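Local coordinates for protein scallop myosin (Argopecten irradians, PDB 1WDC) that serves as the regulatory light chain of molluscan muscle myosin, an EF-hand calcium-binding protein responsible for the calcium dependence of the Mg-ATPase, at residues D39-A42 against I43-L47; T83-E86 against E87-R90; I109-L112 against L113-G117; G137-Y141 against V142-A146. All coordinates share one frame; numbering follows the deposited sequence.

Contact 1. Residues D39-A42 against I43-L47; sequences DIKA and ISEQL. With MG (magnesium ion), chain D.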
ATOM      1  N   ASP B  39     -20.865  41.081   5.860  1.00 30.84           N
ATOM      2  CA  ASP B  39     -20.804  40.733   4.427  1.00 31.14           C
ATOM      3  C   ASP B  39     -21.027  39.236   4.183  1.00 30.05           C
ATOM      4  O   ASP B  39     -21.792  38.837   3.306  1.00 29.98           O
ATOM      5  CB  ASP B  39     -19.432  41.055   3.868  1.00 32.13           C
ATOM      6  CG  ASP B  39     -19.254  42.503   3.520  1.00 33.79           C
ATOM      7  OD1 ASP B  39     -20.205  43.207   3.103  1.00 34.50           O
ATOM      8  OD2 ASP B  39     -18.095  42.896   3.591  1.00 33.52           O
ATOM      9  N   ILE B  40     -20.169  38.443   4.815  1.00 30.26           N
ATOM     10  CA  ILE B  40     -20.337  36.998   4.889  1.00 27.22           C
ATOM     11  C   ILE B  40     -21.787  36.577   5.186  1.00 25.89           C
ATOM     12  O   ILE B  40     -22.294  35.678   4.532  1.00 31.26           O
ATOM     13  CB  ILE B  40     -19.388  36.425   5.957  1.00 26.35           C
ATOM     14  CG1 ILE B  40     -17.949  36.641   5.543  1.00 25.81           C
ATOM     15  CG2 ILE B  40     -19.613  34.937   6.154  1.00 24.34           C
ATOM     16  CD1 ILE B  40     -17.032  36.172   6.603  1.00 29.78           C
ATOM     17  N   LYS B  41     -22.438  37.198   6.180  1.00 28.47           N
ATOM     18  CA  LYS B  41     -23.854  36.943   6.507  1.00 23.89           C
ATOM     19  C   LYS B  41     -24.798  37.373   5.397  1.00 26.70           C
ATOM     20  O   LYS B  41     -25.675  36.605   5.014  1.00 31.06           O
ATOM     21  CB  LYS B  41     -24.266  37.659   7.785  1.00 24.30           C
ATOM     22  CG  LYS B  41     -25.735  37.486   8.203  1.00 24.85           C
ATOM     23  CD  LYS B  41     -25.904  37.770   9.714  1.00 31.89           C
ATOM     24  CE  LYS B  41     -27.365  37.859  10.162  1.00 34.47           C
ATOM     25  NZ  LYS B  41     -28.171  38.724   9.239  1.00 42.19           N
ATOM     26  N   ALA B  42     -24.590  38.555   4.833  1.00 22.64           N
ATOM     27  CA  ALA B  42     -25.458  39.004   3.770  1.00 23.08           C
ATOM     28  C   ALA B  42     -25.380  38.049   2.549  1.00 28.87           C
ATOM     29  O   ALA B  42     -26.414  37.584   2.049  1.00 28.45           O
ATOM     30  CB  ALA B  42     -25.098  40.403   3.380  1.00 17.32           C
ATOM     31  N   ILE B  43     -24.153  37.726   2.106  1.00 32.81           N
ATOM     32  CA  ILE B  43     -23.925  36.798   0.989  1.00 28.06           C
ATOM     33  C   ILE B  43     -24.346  35.351   1.295  1.00 28.65           C
ATOM     34  O   ILE B  43     -24.981  34.734   0.456  1.00 29.34           O
ATOM     35  CB  ILE B  43     -22.433  36.838   0.499  1.00 29.58           C
ATOM     36  CG1 ILE B  43     -22.296  36.222  -0.906  1.00 29.35           C
ATOM     37  CG2 ILE B  43     -21.521  36.086   1.461  1.00 26.40           C
ATOM     38  CD1 ILE B  43     -23.438  36.511  -1.878  1.00 27.05           C
ATOM     39  N   SER B  44     -24.147  34.875   2.530  1.00 29.16           N
ATOM     40  CA  SER B  44     -24.589  33.531   2.926  1.00 27.49           C
ATOM     41  C   SER B  44     -26.086  33.420   2.850  1.00 28.88           C
ATOM     42  O   SER B  44     -26.613  32.489   2.252  1.00 31.25           O
ATOM     43  CB  SER B  44     -24.177  33.186   4.359  1.00 27.38           C
ATOM     44  OG  SER B  44     -22.812  32.823   4.449  1.00 25.46           O
ATOM     45  N   GLU B  45     -26.779  34.341   3.508  1.00 28.77           N
ATOM     46  CA  GLU B  45     -28.225  34.276   3.576  1.00 27.94           C
ATOM     47  C   GLU B  45     -28.806  34.358   2.203  1.00 31.22           C
ATOM     48  O   GLU B  45     -29.983  34.113   2.021  1.00 36.43           O
ATOM     49  CB  GLU B  45     -28.761  35.443   4.367  1.00 30.72           C
ATOM     50  CG  GLU B  45     -28.643  35.292   5.861  1.00 30.41           C
ATOM     51  CD  GLU B  45     -29.053  36.546   6.589  1.00 25.11           C
ATOM     52  OE1 GLU B  45     -29.005  37.618   5.968  1.00 30.70           O
ATOM     53  OE2 GLU B  45     -29.341  36.465   7.801  1.00 27.24           O
ATOM     54  N   GLN B  46     -28.057  34.995   1.321  1.00 34.68           N
ATOM     55  CA  GLN B  46     -28.388  35.052  -0.103  1.00 40.14           C
ATOM     56  C   GLN B  46     -28.242  33.720  -0.886  1.00 37.78           C
ATOM     57  O   GLN B  46     -28.886  33.539  -1.915  1.00 38.80           O
ATOM     58  CB  GLN B  46     -27.530  36.150  -0.762  1.00 48.19           C
ATOM     59  CG  GLN B  46     -27.418  36.110  -2.283  1.00 58.15           C
ATOM     60  CD  GLN B  46     -27.343  37.500  -2.898  1.00 62.07           C
ATOM     61  OE1 GLN B  46     -27.854  38.476  -2.335  1.00 64.83           O
ATOM     62  NE2 GLN B  46     -26.755  37.583  -4.089  1.00 64.56           N
ATOM     63  N   LEU B  47     -27.364  32.825  -0.430  1.00 37.79           N
ATOM     64  CA  LEU B  47     -27.046  31.601  -1.168  1.00 36.36           C
ATOM     65  C   LEU B  47     -27.804  30.393  -0.623  1.00 37.15           C
ATOM     66  O   LEU B  47     -27.927  29.365  -1.310  1.00 39.68           O
ATOM     67  CB  LEU B  47     -25.524  31.332  -1.148  1.00 35.49           C
ATOM     68  CG  LEU B  47     -24.612  32.371  -1.831  1.00 32.38           C
ATOM     69  CD1 LEU B  47     -23.154  32.063  -1.621  1.00 32.63           C
ATOM     70  CD2 LEU B  47     -24.900  32.427  -3.293  1.00 32.09           C
TER
HETATM   71 MG    MG D 502     -16.873  44.773   3.025  1.00 25.62          MG
HETATM   72  O   HOH W   1     -17.142  45.071   5.406  1.00 32.94           O
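I43 presses the base of its side chain onto the preceding helical turn, in the helix that leaves the metal-binding loop of the first EF-hand. Its CG1 is anti to the backbone N (chi1 -162°), which leaves the methyl CG2 between N and the carbonyl carbon and holds it against the carbonyl oxygens of the preceding turn, 3.2 Å from I40 O. I43 also packs on an apolar side chain of another protein chain, where a branched hydrocarbon is apt. A42, one step earlier, has only CB to place on a helix flank that calls for no long side chain, and its carbonyl O takes Q46 N at 3.2 Å.

On the outer side K41 and E45 form the one-turn salt bridge suited to a solvent-facing helix. K41 runs out with CG opposite its backbone N and bends only at the last torsion, which turns NZ back to E45 OE2, 2.9 Å away. The amine approaches from above the carboxylate plane, 35° out of it, and the lysine methylene CE also lies against OE2. Further round, S44 spends its polar side chain on the helix itself: OG and N of S44 both donate to I40 O, reaching it from opposite faces of the carbonyl plane, with OG at 2.9 Å.

The buried D39 ties this helix to the ion. D28, D30, D32, the carbonyl of F34 and a water supply the other ligands, giving six with D39. As an aspartate closing the loop, D39 contributes a single oxygen: OD2 binds magnesium at 2.3 Å, whereas OD1 stays 3.7 Å from it.

Contact 2. Residues T83-E86 against E87-R90; sequences TDSE and ETIR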
ATOM      1  N   THR B  83      -0.308  19.613  -0.144  1.00 54.15           N
ATOM      2  CA  THR B  83      -1.069  18.530  -0.708  1.00 46.46           C
ATOM      3  C   THR B  83      -0.374  18.189  -2.040  1.00 40.43           C
ATOM      4  O   THR B  83       0.453  18.959  -2.535  1.00 38.03           O
ATOM      5  CB  THR B  83      -2.526  18.991  -0.895  1.00 49.88           C
ATOM      6  OG1 THR B  83      -3.326  17.918  -1.404  1.00 53.45           O
ATOM      7  CG2 THR B  83      -2.585  20.173  -1.846  1.00 49.29           C
ATOM      8  N   ASP B  84      -0.539  16.945  -2.484  1.00 35.37           N
ATOM      9  CA  ASP B  84       0.188  16.413  -3.630  1.00 27.21           C
ATOM     10  C   ASP B  84      -0.437  16.839  -4.940  1.00 24.56           C
ATOM     11  O   ASP B  84      -1.625  17.109  -4.983  1.00 26.27           O
ATOM     12  CB  ASP B  84       0.238  14.896  -3.525  1.00 23.80           C
ATOM     13  CG  ASP B  84       1.257  14.431  -2.499  1.00 20.61           C
ATOM     14  OD1 ASP B  84       2.470  14.484  -2.830  1.00 28.91           O
ATOM     15  OD2 ASP B  84       0.874  14.085  -1.352  1.00 18.54           O
ATOM     16  N   SER B  85       0.364  16.956  -5.995  1.00 21.27           N
ATOM     17  CA  SER B  85      -0.185  17.234  -7.309  1.00 25.99           C
ATOM     18  C   SER B  85      -1.119  16.132  -7.804  1.00 28.72           C
ATOM     19  O   SER B  85      -1.116  15.035  -7.269  1.00 27.47           O
ATOM     20  CB  SER B  85       0.934  17.398  -8.303  1.00 27.28           C
ATOM     21  OG  SER B  85       1.705  16.221  -8.325  1.00 40.40           O
ATOM     22  N   GLU B  86      -1.847  16.406  -8.886  1.00 30.47           N
ATOM     23  CA  GLU B  86      -2.842  15.477  -9.397  1.00 33.02           C
ATOM     24  C   GLU B  86      -2.167  14.272 -10.011  1.00 32.37           C
ATOM     25  O   GLU B  86      -2.637  13.131  -9.879  1.00 30.19           O
ATOM     26  CB  GLU B  86      -3.708  16.145 -10.449  1.00 33.70           C
ATOM     27  CG  GLU B  86      -5.069  15.488 -10.597  1.00 44.49           C
ATOM     28  CD  GLU B  86      -5.927  16.098 -11.702  1.00 47.78           C
ATOM     29  OE1 GLU B  86      -5.684  17.267 -12.069  1.00 53.61           O
ATOM     30  OE2 GLU B  86      -6.899  15.444 -12.145  1.00 49.13           O
ATOM     31  N   GLU B  87      -1.018  14.525 -10.613  1.00 32.47           N
ATOM     32  CA  GLU B  87      -0.234  13.461 -11.210  1.00 36.54           C
ATOM     33  C   GLU B  87       0.300  12.490 -10.156  1.00 31.65           C
ATOM     34  O   GLU B  87       0.185  11.275 -10.316  1.00 31.19           O
ATOM     35  CB  GLU B  87       0.920  14.057 -12.007  1.00 42.11           C
ATOM     36  CG  GLU B  87       1.800  13.013 -12.676  1.00 54.10           C
ATOM     37  CD  GLU B  87       3.038  13.626 -13.297  1.00 60.40           C
ATOM     38  OE1 GLU B  87       3.853  14.232 -12.550  1.00 64.08           O
ATOM     39  OE2 GLU B  87       3.174  13.520 -14.537  1.00 63.93           O
ATOM     40  N   THR B  88       0.792  13.039  -9.046  1.00 27.65           N
ATOM     41  CA  THR B  88       1.261  12.231  -7.926  1.00 26.10           C
ATOM     42  C   THR B  88       0.160  11.333  -7.360  1.00 25.00           C
ATOM     43  O   THR B  88       0.403  10.170  -7.060  1.00 24.43           O
ATOM     44  CB  THR B  88       1.802  13.106  -6.778  1.00 20.97           C
ATOM     45  OG1 THR B  88       2.947  13.823  -7.231  1.00 24.79           O
ATOM     46  CG2 THR B  88       2.219  12.244  -5.590  1.00 17.44           C
ATOM     47  N   ILE B  89      -1.027  11.901  -7.186  1.00 22.71           N
ATOM     48  CA  ILE B  89      -2.177  11.175  -6.648  1.00 23.01           C
ATOM     49  C   ILE B  89      -2.714  10.134  -7.636  1.00 19.49           C
ATOM     50  O   ILE B  89      -2.965   9.001  -7.262  1.00 18.52           O
ATOM     51  CB  ILE B  89      -3.342  12.139  -6.241  1.00 23.14           C
ATOM     52  CG1 ILE B  89      -2.843  13.229  -5.268  1.00 20.07           C
ATOM     53  CG2 ILE B  89      -4.490  11.328  -5.579  1.00 25.16           C
ATOM     54  CD1 ILE B  89      -3.843  14.376  -5.028  1.00 17.41           C
ATOM     55  N   ARG B  90      -2.819  10.498  -8.902  1.00 19.23           N
ATOM     56  CA  ARG B  90      -3.196   9.518  -9.916  1.00 22.99           C
ATOM     57  C   ARG B  90      -2.216   8.330 -10.070  1.00 22.43           C
ATOM     58  O   ARG B  90      -2.646   7.171 -10.143  1.00 21.93           O
ATOM     59  CB  ARG B  90      -3.393  10.210 -11.249  1.00 24.26           C
ATOM     60  CG  ARG B  90      -4.314   9.440 -12.152  1.00 30.98           C
ATOM     61  CD  ARG B  90      -4.348  10.057 -13.524  1.00 35.77           C
ATOM     62  NE  ARG B  90      -4.254  11.513 -13.487  1.00 39.29           N
ATOM     63  CZ  ARG B  90      -3.227  12.185 -13.992  1.00 41.59           C
ATOM     64  NH1 ARG B  90      -2.124  11.540 -14.361  1.00 43.62           N
ATOM     65  NH2 ARG B  90      -3.274  13.501 -14.062  1.00 43.07           N
TER
HETATM   66  O   HOH W   2      -6.715  12.850 -12.669  1.00 26.76           O
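S85 and T88 meet through their hydroxyls at the start of a helix, S85 OG and T88 OG1 being 2.9 Å apart. S85 is the N-cap. Its OG lies between the backbone N and the carbonyl carbon (chi1 59°), a rotamer that swings it over the first turn, where it also accepts a weak bond from T88 N at 3.4 Å. A short hydroxyl side chain suits this post because it reaches an amide of the first turn, where the usual carbonyl one full turn back is lacking. The other branch of T88, CG2, touches D84 OD1 at 3.6 Å. D84 OD2 is engaged by another protein chain, hydrogen-bonded to a polar side chain there and salt-bridged to a basic one.

I89 lays CG1 alongside S85 O, 3.2 Å away, and CD1 reaches D84 O; its backbone N donates to the same S85 O. Cut back to an alanine, I89 would lose CG1 and CD1, which would probably open a gap beside D84 CB and over the carbonyls of D84 and S85.

R90 bends at chi3 (-36°), bringing its guanidinium back so that E86 O lies over one face. Water 2 then bridges R90 NE, at 2.9 Å, and E86 OE2, at 2.7 Å, joining charges too far apart for a salt bridge. E86 OE1 is bonded to S151 OG. Helix 86-94 thus begins against helix 141-149, with E86 packed on T145 and A146 and I89 touching K149.

Contact 3. Residues I109-L112 against L113-G117; sequences IKDL and LENMG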
ATOM      1  N   ILE B 109     -10.519  -1.098  -3.520  1.00 22.86           N
ATOM      2  CA  ILE B 109     -10.170   0.202  -2.946  1.00 24.88           C
ATOM      3  C   ILE B 109     -10.757   0.453  -1.531  1.00 25.05           C
ATOM      4  O   ILE B 109     -10.029   0.887  -0.665  1.00 25.21           O
ATOM      5  CB  ILE B 109     -10.478   1.400  -3.916  1.00 25.03           C
ATOM      6  CG1 ILE B 109      -9.851   2.676  -3.354  1.00 24.12           C
ATOM      7  CG2 ILE B 109     -11.988   1.627  -4.096  1.00 23.93           C
ATOM      8  CD1 ILE B 109      -8.352   2.619  -3.233  1.00 17.50           C
ATOM      9  N   LYS B 110     -11.960  -0.039  -1.230  1.00 24.13           N
ATOM     10  CA  LYS B 110     -12.483   0.057   0.144  1.00 24.62           C
ATOM     11  C   LYS B 110     -11.603  -0.717   1.110  1.00 25.38           C
ATOM     12  O   LYS B 110     -11.355  -0.287   2.239  1.00 20.96           O
ATOM     13  CB  LYS B 110     -13.918  -0.489   0.242  1.00 24.57           C
ATOM     14  CG  LYS B 110     -14.877   0.284  -0.600  1.00 27.59           C
ATOM     15  CD  LYS B 110     -16.292   0.161  -0.133  1.00 29.23           C
ATOM     16  CE  LYS B 110     -17.072   1.388  -0.609  1.00 28.65           C
ATOM     17  NZ  LYS B 110     -18.565   1.213  -0.529  1.00 37.62           N
ATOM     18  N   ASP B 111     -11.157  -1.884   0.654  1.00 27.45           N
ATOM     19  CA  ASP B 111     -10.391  -2.796   1.494  1.00 25.52           C
ATOM     20  C   ASP B 111      -9.014  -2.225   1.802  1.00 19.54           C
ATOM     21  O   ASP B 111      -8.554  -2.263   2.936  1.00 20.74           O
ATOM     22  CB  ASP B 111     -10.276  -4.118   0.762  1.00 32.06           C
ATOM     23  CG  ASP B 111      -9.462  -5.142   1.511  1.00 33.52           C
ATOM     24  OD1 ASP B 111      -9.758  -5.367   2.703  1.00 32.47           O
ATOM     25  OD2 ASP B 111      -8.578  -5.773   0.856  1.00 42.30           O
ATOM     26  N   LEU B 112      -8.419  -1.594   0.796  1.00 20.47           N
ATOM     27  CA  LEU B 112      -7.134  -0.916   0.936  1.00 18.66           C
ATOM     28  C   LEU B 112      -7.210   0.189   1.973  1.00 20.87           C
ATOM     29  O   LEU B 112      -6.447   0.166   2.916  1.00 25.24           O
ATOM     30  CB  LEU B 112      -6.704  -0.323  -0.408  1.00 19.75           C
ATOM     31  CG  LEU B 112      -6.143  -1.305  -1.424  1.00 18.88           C
ATOM     32  CD1 LEU B 112      -6.045  -0.615  -2.764  1.00 17.29           C
ATOM     33  CD2 LEU B 112      -4.774  -1.756  -0.947  1.00 16.34           C
ATOM     34  N   LEU B 113      -8.242   1.037   1.862  1.00 22.52           N
ATOM     35  CA  LEU B 113      -8.430   2.254   2.672  1.00 21.93           C
ATOM     36  C   LEU B 113      -8.828   1.994   4.099  1.00 21.60           C
ATOM     37  O   LEU B 113      -8.281   2.588   5.036  1.00 22.74           O
ATOM     38  CB  LEU B 113      -9.503   3.171   2.069  1.00 22.10           C
ATOM     39  CG  LEU B 113      -9.273   3.920   0.743  1.00 23.68           C
ATOM     40  CD1 LEU B 113     -10.558   4.684   0.415  1.00 26.61           C
ATOM     41  CD2 LEU B 113      -8.069   4.882   0.854  1.00 22.76           C
ATOM     42  N   GLU B 114      -9.679   1.003   4.263  1.00 20.45           N
ATOM     43  CA  GLU B 114     -10.281   0.743   5.538  1.00 21.66           C
ATOM     44  C   GLU B 114      -9.476  -0.192   6.432  1.00 23.55           C
ATOM     45  O   GLU B 114      -9.543  -0.120   7.664  1.00 25.27           O
ATOM     46  CB  GLU B 114     -11.659   0.200   5.267  1.00 20.05           C
ATOM     47  CG  GLU B 114     -12.309  -0.407   6.439  1.00 28.59           C
ATOM     48  CD  GLU B 114     -13.752  -0.673   6.169  1.00 33.16           C
ATOM     49  OE1 GLU B 114     -14.111  -1.053   5.017  1.00 41.40           O
ATOM     50  OE2 GLU B 114     -14.536  -0.427   7.099  1.00 40.19           O
ATOM     51  N   ASN B 115      -8.720  -1.082   5.810  1.00 24.18           N
ATOM     52  CA  ASN B 115      -8.206  -2.245   6.493  1.00 22.00           C
ATOM     53  C   ASN B 115      -6.723  -2.196   6.569  1.00 22.28           C
ATOM     54  O   ASN B 115      -6.107  -3.001   7.240  1.00 22.89           O
ATOM     55  CB  ASN B 115      -8.604  -3.501   5.748  1.00 28.15           C
ATOM     56  CG  ASN B 115     -10.051  -3.859   5.950  1.00 30.28           C
ATOM     57  OD1 ASN B 115     -10.754  -4.190   4.995  1.00 34.87           O
ATOM     58  ND2 ASN B 115     -10.504  -3.835   7.199  1.00 34.16           N
ATOM     59  N   MET B 116      -6.140  -1.272   5.836  1.00 20.42           N
ATOM     60  CA  MET B 116      -4.716  -1.273   5.683  1.00 25.33           C
ATOM     61  C   MET B 116      -4.198   0.125   5.897  1.00 24.70           C
ATOM     62  O   MET B 116      -4.951   1.095   5.706  1.00 27.46           O
ATOM     63  CB  MET B 116      -4.354  -1.726   4.264  1.00 28.16           C
ATOM     64  CG  MET B 116      -3.864  -3.130   4.170  1.00 29.68           C
ATOM     65  SD  MET B 116      -4.320  -3.721   2.587  1.00 32.39           S
ATOM     66  CE  MET B 116      -5.957  -4.264   2.984  1.00 32.03           C
ATOM     67  N   GLY B 117      -2.877   0.215   6.058  1.00 20.10           N
ATOM     68  CA  GLY B 117      -2.222   1.499   6.157  1.00 19.28           C
ATOM     69  C   GLY B 117      -2.641   2.224   7.411  1.00 21.02           C
ATOM     70  O   GLY B 117      -2.831   1.604   8.455  1.00 21.22           O
TER
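M116 folds its thioether back over the last helical turn, its CE methyl 3.3 Å from D111 O and 3.7 Å from D111 OD2. The fold comes from the bend at chi3 (-86°), which turns the methyl back toward the carboxylate; SD meanwhile rests 4.1 Å from L112 CD2, and CB sits against L112 O. An unbranched, flexible methionine can follow such a curved course. M116 is the first residue to leave helical geometry, and its N makes only a weak bond to L112 O.

This is the C-terminal end of helix 106-115, the second helix of a helix-loop-helix unit in the region assigned to the second EF-hand, here away from any annotated metal site. I109 CD1 meets L113 CG at 4.3 Å, the end of one aliphatic chain against the branch point of the other, and both residues also pack on F129 of helix 122-131. L113 N donates to I109 O at 3.1 Å, keeping the turn regular.

L112 and M116 pack on two other protein chains, against apolar side chains of one and aromatic side chains of the other. G117, whose positive phi is readily taken up by a residue without CB, makes backbone hydrogen bonds to the second of these chains.

Contact 4. Residues G137-Y141 against V142-A146; sequences GKFDY and VKFTA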
ATOM      1  N   GLY B 137     -19.421  -1.516 -10.541  1.00 24.52           N
ATOM      2  CA  GLY B 137     -18.485  -2.114  -9.614  1.00 20.86           C
ATOM      3  C   GLY B 137     -17.077  -1.593  -9.761  1.00 18.38           C
ATOM      4  O   GLY B 137     -16.196  -2.028  -9.055  1.00 22.31           O
ATOM      5  N   LYS B 138     -16.893  -0.570 -10.582  1.00 23.64           N
ATOM      6  CA  LYS B 138     -15.582   0.064 -10.761  1.00 28.98           C
ATOM      7  C   LYS B 138     -15.551   1.509 -10.279  1.00 27.78           C
ATOM      8  O   LYS B 138     -16.101   2.388 -10.946  1.00 30.18           O
ATOM      9  CB  LYS B 138     -15.163   0.059 -12.239  1.00 28.37           C
ATOM     10  CG  LYS B 138     -14.406  -1.195 -12.670  1.00 38.48           C
ATOM     11  CD  LYS B 138     -15.019  -1.793 -13.924  1.00 44.20           C
ATOM     12  CE  LYS B 138     -14.781  -0.931 -15.193  1.00 51.09           C
ATOM     13  NZ  LYS B 138     -15.876  -1.051 -16.245  1.00 51.72           N
ATOM     14  N   PHE B 139     -14.619   1.754  -9.366  1.00 28.24           N
ATOM     15  CA  PHE B 139     -14.236   3.094  -8.920  1.00 27.54           C
ATOM     16  C   PHE B 139     -13.298   3.789  -9.936  1.00 26.99           C
ATOM     17  O   PHE B 139     -12.275   3.219 -10.349  1.00 27.89           O
ATOM     18  CB  PHE B 139     -13.583   2.945  -7.534  1.00 29.07           C
ATOM     19  CG  PHE B 139     -12.954   4.201  -6.989  1.00 27.71           C
ATOM     20  CD1 PHE B 139     -13.689   5.061  -6.182  1.00 27.75           C
ATOM     21  CD2 PHE B 139     -11.582   4.412  -7.127  1.00 24.54           C
ATOM     22  CE1 PHE B 139     -13.078   6.084  -5.528  1.00 29.88           C
ATOM     23  CE2 PHE B 139     -10.950   5.430  -6.471  1.00 24.89           C
ATOM     24  CZ  PHE B 139     -11.689   6.273  -5.662  1.00 29.45           C
ATOM     25  N   ASP B 140     -13.702   4.972 -10.406  1.00 23.16           N
ATOM     26  CA  ASP B 140     -12.928   5.766 -11.363  1.00 22.10           C
ATOM     27  C   ASP B 140     -11.915   6.718 -10.647  1.00 21.71           C
ATOM     28  O   ASP B 140     -12.167   7.905 -10.448  1.00 18.04           O
ATOM     29  CB  ASP B 140     -13.913   6.543 -12.273  1.00 22.71           C
ATOM     30  CG  ASP B 140     -13.229   7.261 -13.444  1.00 22.03           C
ATOM     31  OD1 ASP B 140     -11.997   7.409 -13.442  1.00 28.46           O
ATOM     32  OD2 ASP B 140     -13.924   7.709 -14.373  1.00 24.79           O
ATOM     33  N   TYR B 141     -10.705   6.222 -10.410  1.00 20.27           N
ATOM     34  CA  TYR B 141      -9.718   6.987  -9.680  1.00 20.30           C
ATOM     35  C   TYR B 141      -9.154   8.164 -10.457  1.00 23.68           C
ATOM     36  O   TYR B 141      -8.510   9.043  -9.883  1.00 25.73           O
ATOM     37  CB  TYR B 141      -8.601   6.090  -9.172  1.00 17.05           C
ATOM     38  CG  TYR B 141      -7.690   5.484 -10.227  1.00 23.32           C
ATOM     39  CD1 TYR B 141      -6.676   6.251 -10.831  1.00 21.26           C
ATOM     40  CD2 TYR B 141      -7.784   4.120 -10.575  1.00 21.24           C
ATOM     41  CE1 TYR B 141      -5.825   5.692 -11.783  1.00 17.31           C
ATOM     42  CE2 TYR B 141      -6.887   3.546 -11.487  1.00 14.06           C
ATOM     43  CZ  TYR B 141      -5.933   4.350 -12.092  1.00 18.15           C
ATOM     44  OH  TYR B 141      -5.043   3.837 -12.984  1.00 18.99           O
ATOM     45  N   VAL B 142      -9.309   8.157 -11.771  1.00 23.37           N
ATOM     46  CA  VAL B 142      -8.798   9.276 -12.526  1.00 23.27           C
ATOM     47  C   VAL B 142      -9.742  10.442 -12.253  1.00 28.90           C
ATOM     48  O   VAL B 142      -9.296  11.532 -11.898  1.00 29.15           O
ATOM     49  CB  VAL B 142      -8.717   8.986 -14.032  1.00 22.59           C
ATOM     50  CG1 VAL B 142      -8.213  10.184 -14.741  1.00 21.87           C
ATOM     51  CG2 VAL B 142      -7.771   7.851 -14.308  1.00 18.66           C
ATOM     52  N   LYS B 143     -11.039  10.146 -12.196  1.00 29.65           N
ATOM     53  CA  LYS B 143     -12.032  11.188 -12.033  1.00 29.22           C
ATOM     54  C   LYS B 143     -12.093  11.622 -10.626  1.00 30.38           C
ATOM     55  O   LYS B 143     -12.428  12.755 -10.361  1.00 33.70           O
ATOM     56  CB  LYS B 143     -13.421  10.722 -12.438  1.00 37.09           C
ATOM     57  CG  LYS B 143     -13.915  11.377 -13.720  1.00 47.98           C
ATOM     58  CD  LYS B 143     -13.143  12.706 -14.030  1.00 54.66           C
ATOM     59  CE  LYS B 143     -11.957  12.495 -15.012  1.00 57.40           C
ATOM     60  NZ  LYS B 143     -10.882  13.563 -14.938  1.00 56.13           N
ATOM     61  N   PHE B 144     -12.024  10.652  -9.732  1.00 29.20           N
ATOM     62  CA  PHE B 144     -11.950  10.939  -8.318  1.00 28.12           C
ATOM     63  C   PHE B 144     -10.756  11.865  -7.975  1.00 30.82           C
ATOM     64  O   PHE B 144     -10.866  12.745  -7.123  1.00 30.41           O
ATOM     65  CB  PHE B 144     -11.840   9.637  -7.542  1.00 26.63           C
ATOM     66  CG  PHE B 144     -11.722   9.834  -6.063  1.00 25.19           C
ATOM     67  CD1 PHE B 144     -12.852  10.026  -5.285  1.00 24.32           C
ATOM     68  CD2 PHE B 144     -10.474   9.807  -5.437  1.00 22.46           C
ATOM     69  CE1 PHE B 144     -12.739  10.175  -3.901  1.00 26.36           C
ATOM     70  CE2 PHE B 144     -10.364   9.956  -4.068  1.00 23.05           C
ATOM     71  CZ  PHE B 144     -11.490  10.138  -3.300  1.00 23.59           C
ATOM     72  N   THR B 145      -9.602  11.631  -8.586  1.00 30.75           N
ATOM     73  CA  THR B 145      -8.449  12.484  -8.345  1.00 28.73           C
ATOM     74  C   THR B 145      -8.703  13.933  -8.777  1.00 31.24           C
ATOM     75  O   THR B 145      -8.436  14.848  -8.001  1.00 34.50           O
ATOM     76  CB  THR B 145      -7.203  11.932  -9.054  1.00 27.06           C
ATOM     77  OG1 THR B 145      -6.911  10.615  -8.554  1.00 24.33           O
ATOM     78  CG2 THR B 145      -6.020  12.834  -8.818  1.00 25.73           C
ATOM     79  N   ALA B 146      -9.226  14.141  -9.991  1.00 30.03           N
ATOM     80  CA  ALA B 146      -9.690  15.453 -10.429  1.00 29.00           C
ATOM     81  C   ALA B 146     -10.679  16.113  -9.439  1.00 31.80           C
ATOM     82  O   ALA B 146     -10.444  17.222  -8.983  1.00 34.26           O
ATOM     83  CB  ALA B 146     -10.313  15.335 -11.794  1.00 26.92           C
TER
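F139 and F144 both set CG opposite the backbone N, F139 with chi1 172°, and these extended torsions send the two rings toward each other from strand and helix. F139 CZ comes over one face of the F144 ring, offset toward its rim, 3.6 Å from F144 CG. The ring planes stand at 48° and the pair is oblique. Flat hydrocarbon rings suit this buried junction, which I109 and P133 extend.

D140, also extended at chi1, turns its carboxylate forward to cap the helix. OD1 accepts from K143 N at 3.2 Å, the donor standing above the carboxylate plane (66° out of it), and more weakly from V142 N at 3.3 Å. An anionic side chain fits a helix start, whose backbone dipole is likely to welcome negative charge. K143 runs beside it, its CB 3.6 Å from D140 OD2. The backbone joins in, D140 O taking F144 N at 2.8 Å. A leucine in place of D140 would probably leave the V142 and K143 amides without their side-chain acceptor, weakening the cap.

Y141 O is gripped twice by T145: OG1 donates at 2.6 Å, nearly in line with the carbonyl bond, and N at 3.1 Å. The Y141 ring leans on V142 CG2, while its OH is hydrogen-bonded to D97.

A short strand lying between 104-105 and 134-135, antiparallel to both, leads through an N-cap aspartate into a helix, as in the loop-to-helix passages of EF-hand proteins.

In the fold
From the N terminus the four contacts follow in series; none nests in or crosses another, and each joins adjoining segments, closing no intervening loop. Contact 1 stands apart in the N-terminal half, on the helix leaving the magnesium loop, its centre about 34 Å from that of contact 2. Contact 2 opens helix 86-94 and contact 3 ends helix 106-115, both within the next EF-hand range, their nearest atoms about 9 Å apart. Contact 4 links these two: T145 CG2 packs on I89 CB at 3.8 Å, and F139 CG lies 4.0 Å from I109 CG2. The passage from strand 138-139 to helix 141-149 thus ties helix 86-94 to helix 106-115.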